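PDB 6A2F: alanine racemase, biosynthetic from Pseudomonas aeruginosa PAO1, which belongs to the alanine racemase family, with an N-terminal TIM-barrel-type domain and a beta-rich C-terminal domain, and assembles from two chains. Local coordinates for residues Ala6-Leu10 with Ser11-His15; Ser346-Thr349 with Ala350-Arg354; Leu198-Pro201 with Ala202-Met205. All coordinates share one frame; numbering follows the deposited sequence.

Contact 1. Residues Ala6-Leu10 with Ser11-His15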
loop_
_atom_site.group_PDB
_atom_site.type_symbol
_atom_site.label_atom_id
_atom_site.label_comp_id
_atom_site.label_asym_id
_atom_site.label_seq_id
_atom_site.Cartn_x
_atom_site.Cartn_y
_atom_site.Cartn_z
ATOM N N ALA A 6 14.013 -1.440 -3.164
ATOM C CA ALA A 6 13.512 -0.691 -4.307
ATOM C C ALA A 6 14.621 0.233 -4.825
ATOM O O ALA A 6 14.941 1.251 -4.206
ATOM C CB ALA A 6 12.267 0.101 -3.932
ATOM N N THR A 7 15.221 -0.148 -5.947
ATOM C CA THR A 7 16.271 0.646 -6.570
ATOM C C THR A 7 15.630 1.633 -7.536
ATOM O O THR A 7 14.894 1.239 -8.452
ATOM C CB THR A 7 17.302 -0.255 -7.286
ATOM O OG1 THR A 7 17.899 -1.134 -6.326
ATOM C CG2 THR A 7 18.402 0.570 -7.953
ATOM N N VAL A 8 15.906 2.914 -7.310
ATOM C CA VAL A 8 15.342 3.988 -8.114
ATOM C C VAL A 8 16.420 4.611 -9.005
ATOM O O VAL A 8 17.468 5.068 -8.522
ATOM C CB VAL A 8 14.672 5.068 -7.234
ATOM C CG1 VAL A 8 14.033 6.152 -8.091
ATOM C CG2 VAL A 8 13.633 4.448 -6.313
ATOM N N ASP A 9 16.157 4.607 -10.310
ATOM C CA ASP A 9 17.042 5.234 -11.287
ATOM C C ASP A 9 16.612 6.681 -11.525
ATOM O O ASP A 9 15.696 6.952 -12.313
ATOM C CB ASP A 9 17.053 4.436 -12.597
ATOM C CG ASP A 9 18.096 4.939 -13.587
ATOM O OD1 ASP A 9 18.677 6.026 -13.374
ATOM O OD2 ASP A 9 18.342 4.240 -14.589
ATOM N N LEU A 10 17.289 7.604 -10.846
ATOM C CA LEU A 10 16.959 9.027 -10.919
ATOM C C LEU A 10 17.215 9.637 -12.297
ATOM O O LEU A 10 16.476 10.515 -12.739
ATOM C CB LEU A 10 17.691 9.816 -9.831
ATOM C CG LEU A 10 17.281 9.550 -8.374
ATOM C CD1 LEU A 10 18.272 10.191 -7.413
ATOM C CD2 LEU A 10 15.861 10.014 -8.074
ATOM N N SER A 11 18.247 9.159 -12.982
ATOM C CA SER A 11 18.579 9.679 -14.308
ATOM C C SER A 11 17.619 9.169 -15.395
ATOM O O SER A 11 17.504 9.782 -16.461
ATOM C CB SER A 11 20.039 9.385 -14.664
ATOM O OG SER A 11 20.200 8.026 -14.998
ATOM N N ALA A 12 16.926 8.064 -15.123
ATOM C CA ALA A 12 15.812 7.641 -15.977
ATOM C C ALA A 12 14.640 8.629 -15.872
ATOM O O ALA A 12 13.975 8.922 -16.868
ATOM C CB ALA A 12 15.365 6.229 -15.633
ATOM N N ILE A 13 14.398 9.140 -14.664
ATOM C CA ILE A 13 13.359 10.148 -14.433
ATOM C C ILE A 13 13.705 11.447 -15.169
ATOM O O ILE A 13 12.836 12.053 -15.803
ATOM C CB ILE A 13 13.122 10.394 -12.923
ATOM C CG1 ILE A 13 12.515 9.142 -12.280
ATOM C CG2 ILE A 13 12.222 11.607 -12.692
ATOM C CD1 ILE A 13 12.562 9.113 -10.766
ATOM N N ARG A 14 14.972 11.859 -15.097
ATOM C CA ARG A 14 15.456 13.021 -15.854
ATOM C C ARG A 14 15.224 12.827 -17.355
ATOM O O ARG A 14 14.755 13.739 -18.035
ATOM C CB ARG A 14 16.942 13.296 -15.578
ATOM C CG ARG A 14 17.254 13.727 -14.151
ATOM C CD ARG A 14 18.693 14.202 -14.001
ATOM N NE ARG A 14 18.875 15.563 -14.496
ATOM C CZ ARG A 14 20.027 16.231 -14.487
ATOM N NH1 ARG A 14 21.132 15.671 -14.010
ATOM N NH2 ARG A 14 20.078 17.468 -14.963
ATOM N N HIS A 15 15.547 11.633 -17.853
ATOM C CA HIS A 15 15.324 11.260 -19.254
ATOM C C HIS A 15 13.845 11.352 -19.648
ATOM O O HIS A 15 13.508 11.967 -20.663
ATOM C CB HIS A 15 15.866 9.847 -19.527
ATOM C CG HIS A 15 15.666 9.381 -20.938
ATOM N ND1 HIS A 15 14.496 8.790 -21.368
ATOM C CD2 HIS A 15 16.487 9.418 -22.014
ATOM C CE1 HIS A 15 14.604 8.490 -22.649
ATOM N NE2 HIS A 15 15.802 8.861 -23.065
#
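Asp9 and Ser11 meet where strand 4-8 gives way to helix 10-22. Asp9 is the N-cap residue, and its carboxylate oxygen OD1 does most of the polar work. Ser11 OG donates to Asp9 OD1 at 3.0 Å, on the syn lone pair of that carboxylate oxygen. Two backbone N-H groups of the first turn also come near this oxygen. Ser11 N and Ala12 N are each 3.2 Å from Asp9 OD1, and both bonds are weak. Asp9 carries its CG anti to its backbone N (chi1 -172°), which folds the carboxylate back over the start of the helix. One good bond and two weak ones thus gather at one oxygen, and the negative charge probably suits the positive end of the helix dipole. The methyl of Ala12 lies against the same carboxylate, with Ala12 CB 3.6 Å from Asp9 CG.

The backbone adds its own bonds. Arg14 N donates to Leu10 O at 3.1 Å, with a fairly straight N-H...O angle of 160°. Ala12 N and Ile13 N reach Asp9 O only weakly.

The apolar contacts of Ile13 are loose. Ile13 CD1 approaches Val8 CG1 at 4.3 Å and Leu10 CD2 at 4.4 Å.

The arrangement is a side-chain N-cap at a strand-to-helix junction. Strand 4-8 runs parallel to strand 354-356, where Val8 and Leu10 touch Tyr356, and antiparallel to strand 234-246. Leu10 and Ile13 also pack on helix 42-48, while Arg14 forms a salt bridge with Asp52.

Contact 2. Residues Ser346-Thr349 with Ala350-Arg354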
loop_
_atom_site.group_PDB
_atom_site.type_symbol
_atom_site.label_atom_id
_atom_site.label_comp_id
_atom_site.label_asym_id
_atom_site.label_seq_id
_atom_site.Cartn_x
_atom_site.Cartn_y
_atom_site.Cartn_z
ATOM N N SER A 346 3.161 3.535 -6.335
ATOM C CA SER A 346 2.905 4.487 -5.253
ATOM C C SER A 346 2.601 3.837 -3.903
ATOM O O SER A 346 2.550 4.528 -2.885
ATOM C CB SER A 346 1.802 5.474 -5.639
ATOM O OG SER A 346 0.548 4.835 -5.655
ATOM N N LYS A 347 2.417 2.517 -3.889
ATOM C CA LYS A 347 2.109 1.805 -2.646
ATOM C C LYS A 347 3.250 0.968 -2.064
ATOM O O LYS A 347 3.056 0.237 -1.083
ATOM C CB LYS A 347 0.843 0.965 -2.782
ATOM C CG LYS A 347 -0.410 1.770 -2.534
ATOM C CD LYS A 347 -1.509 0.907 -1.945
ATOM C CE LYS A 347 -2.568 0.583 -2.977
ATOM N NZ LYS A 347 -3.834 0.172 -2.312
ATOM N N VAL A 348 4.432 1.074 -2.663
ATOM C CA VAL A 348 5.629 0.489 -2.071
ATOM C C VAL A 348 5.857 1.169 -0.710
ATOM O O VAL A 348 6.092 2.379 -0.633
ATOM C CB VAL A 348 6.848 0.622 -3.012
ATOM C CG1 VAL A 348 8.101 0.075 -2.353
ATOM C CG2 VAL A 348 6.580 -0.092 -4.330
ATOM N N THR A 349 5.759 0.383 0.358
ATOM C CA THR A 349 5.661 0.925 1.725
ATOM C C THR A 349 6.995 1.374 2.317
ATOM O O THR A 349 8.060 1.031 1.803
ATOM C CB THR A 349 5.011 -0.090 2.687
ATOM O OG1 THR A 349 5.740 -1.324 2.636
ATOM C CG2 THR A 349 3.553 -0.338 2.309
ATOM N N ALA A 350 6.914 2.127 3.415
ATOM C CA ALA A 350 8.082 2.710 4.084
ATOM C C ALA A 350 9.163 1.691 4.442
ATOM O O ALA A 350 10.355 2.007 4.398
ATOM C CB ALA A 350 7.658 3.487 5.323
ATOM N N ARG A 351 8.751 0.469 4.773
ATOM C CA ARG A 351 9.701 -0.555 5.208
ATOM C C ARG A 351 10.540 -1.153 4.081
ATOM O O ARG A 351 11.489 -1.889 4.338
ATOM C CB ARG A 351 8.993 -1.654 5.989
ATOM C CG ARG A 351 8.190 -2.620 5.144
ATOM C CD ARG A 351 7.796 -3.795 6.013
ATOM N NE ARG A 351 7.236 -4.879 5.226
ATOM C CZ ARG A 351 7.047 -6.108 5.682
ATOM N NH1 ARG A 351 6.525 -7.022 4.880
ATOM N NH2 ARG A 351 7.380 -6.421 6.930
ATOM N N VAL A 352 10.183 -0.849 2.837
ATOM C CA VAL A 352 11.021 -1.201 1.696
ATOM C C VAL A 352 12.039 -0.082 1.501
ATOM O O VAL A 352 11.668 1.030 1.117
ATOM C CB VAL A 352 10.196 -1.386 0.407
ATOM C CG1 VAL A 352 11.097 -1.786 -0.756
ATOM C CG2 VAL A 352 9.095 -2.411 0.623
ATOM N N PRO A 353 13.325 -0.358 1.791
ATOM C CA PRO A 353 14.336 0.687 1.627
ATOM C C PRO A 353 14.493 1.108 0.174
ATOM O O PRO A 353 14.338 0.289 -0.732
ATOM C CB PRO A 353 15.626 0.030 2.140
ATOM C CG PRO A 353 15.363 -1.433 2.142
ATOM C CD PRO A 353 13.890 -1.589 2.373
ATOM N N ARG A 354 14.781 2.385 -0.034
ATOM C CA ARG A 354 15.045 2.903 -1.362
ATOM C C ARG A 354 16.552 3.094 -1.526
ATOM O O ARG A 354 17.196 3.687 -0.660
ATOM C CB ARG A 354 14.301 4.232 -1.582
ATOM C CG ARG A 354 12.826 4.255 -1.170
ATOM C CD ARG A 354 11.993 3.261 -1.969
ATOM N NE ARG A 354 10.594 3.656 -2.119
ATOM C CZ ARG A 354 9.600 3.281 -1.316
ATOM N NH1 ARG A 354 9.828 2.497 -0.269
ATOM N NH2 ARG A 354 8.364 3.692 -1.564
#
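Arg354 folds its guanidinium back onto Val348 and Thr349, and three backbone carbonyls of this loop receive it. Arg354 NH2 donates to Val348 O at 2.8 Å, from above the carbonyl plane. NH1 has two acceptors. Arg354 NH1 lies 2.7 Å from Val352 O, a bond that runs within both the carbonyl and the guanidinium planes. Arg354 NH1 also donates to Thr349 O at 3.1 Å, again close to the guanidinium plane. Val348 CG1 covers one face of the group, 3.4 Å above its plane and offset toward the rim.

Thr349 O is shared. Val352 N donates to Thr349 O at 3.0 Å, closing a type I beta turn from Thr349 to Val352. This donor and Arg354 NH1 come from opposite faces of the carbonyl plane. The arginine, which follows the turn, thus holds the two end residues of the turn and Val348 just before it. The bend at chi2 (-62°) brings the guanidinium round to the turn. Val348 CG1 also meets Val352 CB at 3.8 Å, which joins the two valines beside the turn.

Further out, the side chains of Thr349 and Arg351 lie side by side and point the same way, with Thr349 OG1 3.7 Å from Arg351 CG. Thr349 OG1 is hydrogen-bonded to Ala274 O. The Arg351 guanidinium makes salt bridges with Asp275, with Asp303 of the D-lysine pocket, and with Glu63 of the second subunit. Arg354 NH2 has a further acceptor in Gly39 O.

This loop links helix 341-346 to strand 354-356. Val352 packs on Leu4 and Ala6 of strand 4-8 and on Leu236 of strand 234-246, while Val348 touches Met234 of that same long strand.

Contact 3. Residues Leu198-Pro201 with Ala202-Met205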
loop_
_atom_site.group_PDB
_atom_site.type_symbol
_atom_site.label_atom_id
_atom_site.label_comp_id
_atom_site.label_asym_id
_atom_site.label_seq_id
_atom_site.Cartn_x
_atom_site.Cartn_y
_atom_site.Cartn_z
ATOM N N LEU A 198 1.489 12.745 -24.579
ATOM C CA LEU A 198 1.989 11.868 -25.626
ATOM C C LEU A 198 1.062 11.757 -26.837
ATOM O O LEU A 198 1.522 11.455 -27.932
ATOM C CB LEU A 198 2.298 10.475 -25.062
ATOM C CG LEU A 198 3.543 10.340 -24.180
ATOM C CD1 LEU A 198 3.392 9.164 -23.223
ATOM C CD2 LEU A 198 4.814 10.215 -25.015
ATOM N N THR A 199 -0.233 12.002 -26.648
ATOM C CA THR A 199 -1.201 11.697 -27.703
ATOM C C THR A 199 -2.180 12.807 -28.103
ATOM O O THR A 199 -2.777 12.726 -29.179
ATOM C CB THR A 199 -1.995 10.414 -27.383
ATOM O OG1 THR A 199 -2.702 10.584 -26.151
ATOM C CG2 THR A 199 -1.059 9.205 -27.278
ATOM N N ILE A 200 -2.358 13.827 -27.259
ATOM C CA ILE A 200 -3.312 14.916 -27.553
ATOM C C ILE A 200 -2.621 16.289 -27.624
ATOM O O ILE A 200 -2.761 17.094 -26.696
ATOM C CB ILE A 200 -4.479 15.002 -26.518
ATOM C CG1 ILE A 200 -4.862 13.634 -25.925
ATOM C CG2 ILE A 200 -5.685 15.738 -27.103
ATOM C CD1 ILE A 200 -5.422 12.622 -26.902
ATOM N N PRO A 201 -1.892 16.575 -28.730
ATOM C CA PRO A 201 -1.162 17.856 -28.821
ATOM C C PRO A 201 -2.038 19.108 -28.633
ATOM O O PRO A 201 -1.543 20.133 -28.147
ATOM C CB PRO A 201 -0.534 17.819 -30.227
ATOM C CG PRO A 201 -1.276 16.755 -30.968
ATOM C CD PRO A 201 -1.703 15.751 -29.939
ATOM N N ALA A 202 -3.318 19.015 -28.997
ATOM C CA ALA A 202 -4.293 20.095 -28.770
ATOM C C ALA A 202 -4.518 20.410 -27.283
ATOM O O ALA A 202 -5.008 21.487 -26.937
ATOM C CB ALA A 202 -5.618 19.765 -29.442
ATOM N N ALA A 203 -4.159 19.469 -26.412
ATOM C CA ALA A 203 -4.322 19.648 -24.973
ATOM C C ALA A 203 -3.078 20.228 -24.306
ATOM O O ALA A 203 -3.100 20.515 -23.108
ATOM C CB ALA A 203 -4.699 18.325 -24.318
ATOM N N HIS A 204 -2.004 20.392 -25.079
ATOM C CA HIS A 204 -0.711 20.821 -24.538
ATOM C C HIS A 204 -0.755 22.189 -23.856
ATOM O O HIS A 204 -0.127 22.378 -22.811
ATOM C CB HIS A 204 0.392 20.784 -25.608
ATOM C CG HIS A 204 0.810 19.398 -26.003
ATOM N ND1 HIS A 204 1.671 19.150 -27.052
ATOM C CD2 HIS A 204 0.473 18.185 -25.502
ATOM C CE1 HIS A 204 1.860 17.849 -27.167
ATOM N NE2 HIS A 204 1.144 17.241 -26.240
ATOM N N MET A 205 -1.489 23.132 -24.451
ATOM C CA MET A 205 -1.677 24.473 -23.878
ATOM C C MET A 205 -0.355 25.121 -23.425
ATOM O O MET A 205 0.593 25.173 -24.202
ATOM C CB MET A 205 -2.721 24.437 -22.755
ATOM C CG MET A 205 -4.081 23.893 -23.181
ATOM S SD MET A 205 -4.907 24.969 -24.374
ATOM C CE MET A 205 -6.197 23.883 -24.971
#
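The His204 imidazole lies against Pro201. Pro201 CA sits over the centre of one ring face, 3.4 Å from the centroid and 9° off the ring normal, a CH-pi contact. Pro201 O lies over this same face, nearer the CB end, at 3.3 Å from His204 CG. His204 CD2 comes within 3.6 Å of Ile200 O. At the CE1 corner, Pro201 CB is 3.9 Å from His204 CE1. His204 CG stands anti to the carbonyl carbon (chi1 -71°), which turns the ring back along the chain toward the proline. A hydrogen bond of His204 NE2 with Val197 O fixes the far end of the ring.

The segment links helix 194-199 to strand 207-208 in the TIM-barrel-type domain. Two successive turns follow the helix, each closed by a backbone bond from the residue three places on. Ala203 N donates to Ile200 O at 2.8 Å, and His204 N donates to Pro201 O at 3.1 Å. Both donors approach from above the carbonyl plane. Beside these turns, Ile200 CG2 packs on Ala203 CB at 3.9 Å. Ala203 also touches Phe160 and Leu191, and His204 touches Ala24.

All three contacts are local, and they follow one another along the chain without nesting or crossing. Contact 1 comes first, where the chain leaves the mixed sheet and enters a helix of the N-terminal domain. Contact 3 follows much later in the same domain, closing a turn between helix 194-199 and strand 207-208. It lies about 25 Å from contact 1, centre to centre, and does not touch it. Contact 2 closes the turn before the last strand of the chain. There the two chain ends meet: Ala6 N is 3.0 Å from Pro353 O, a probable hydrogen bond, and Ala6 CB packs on Arg354 CD. Contacts 2 and 3 lie on opposite sides of the chain's centre.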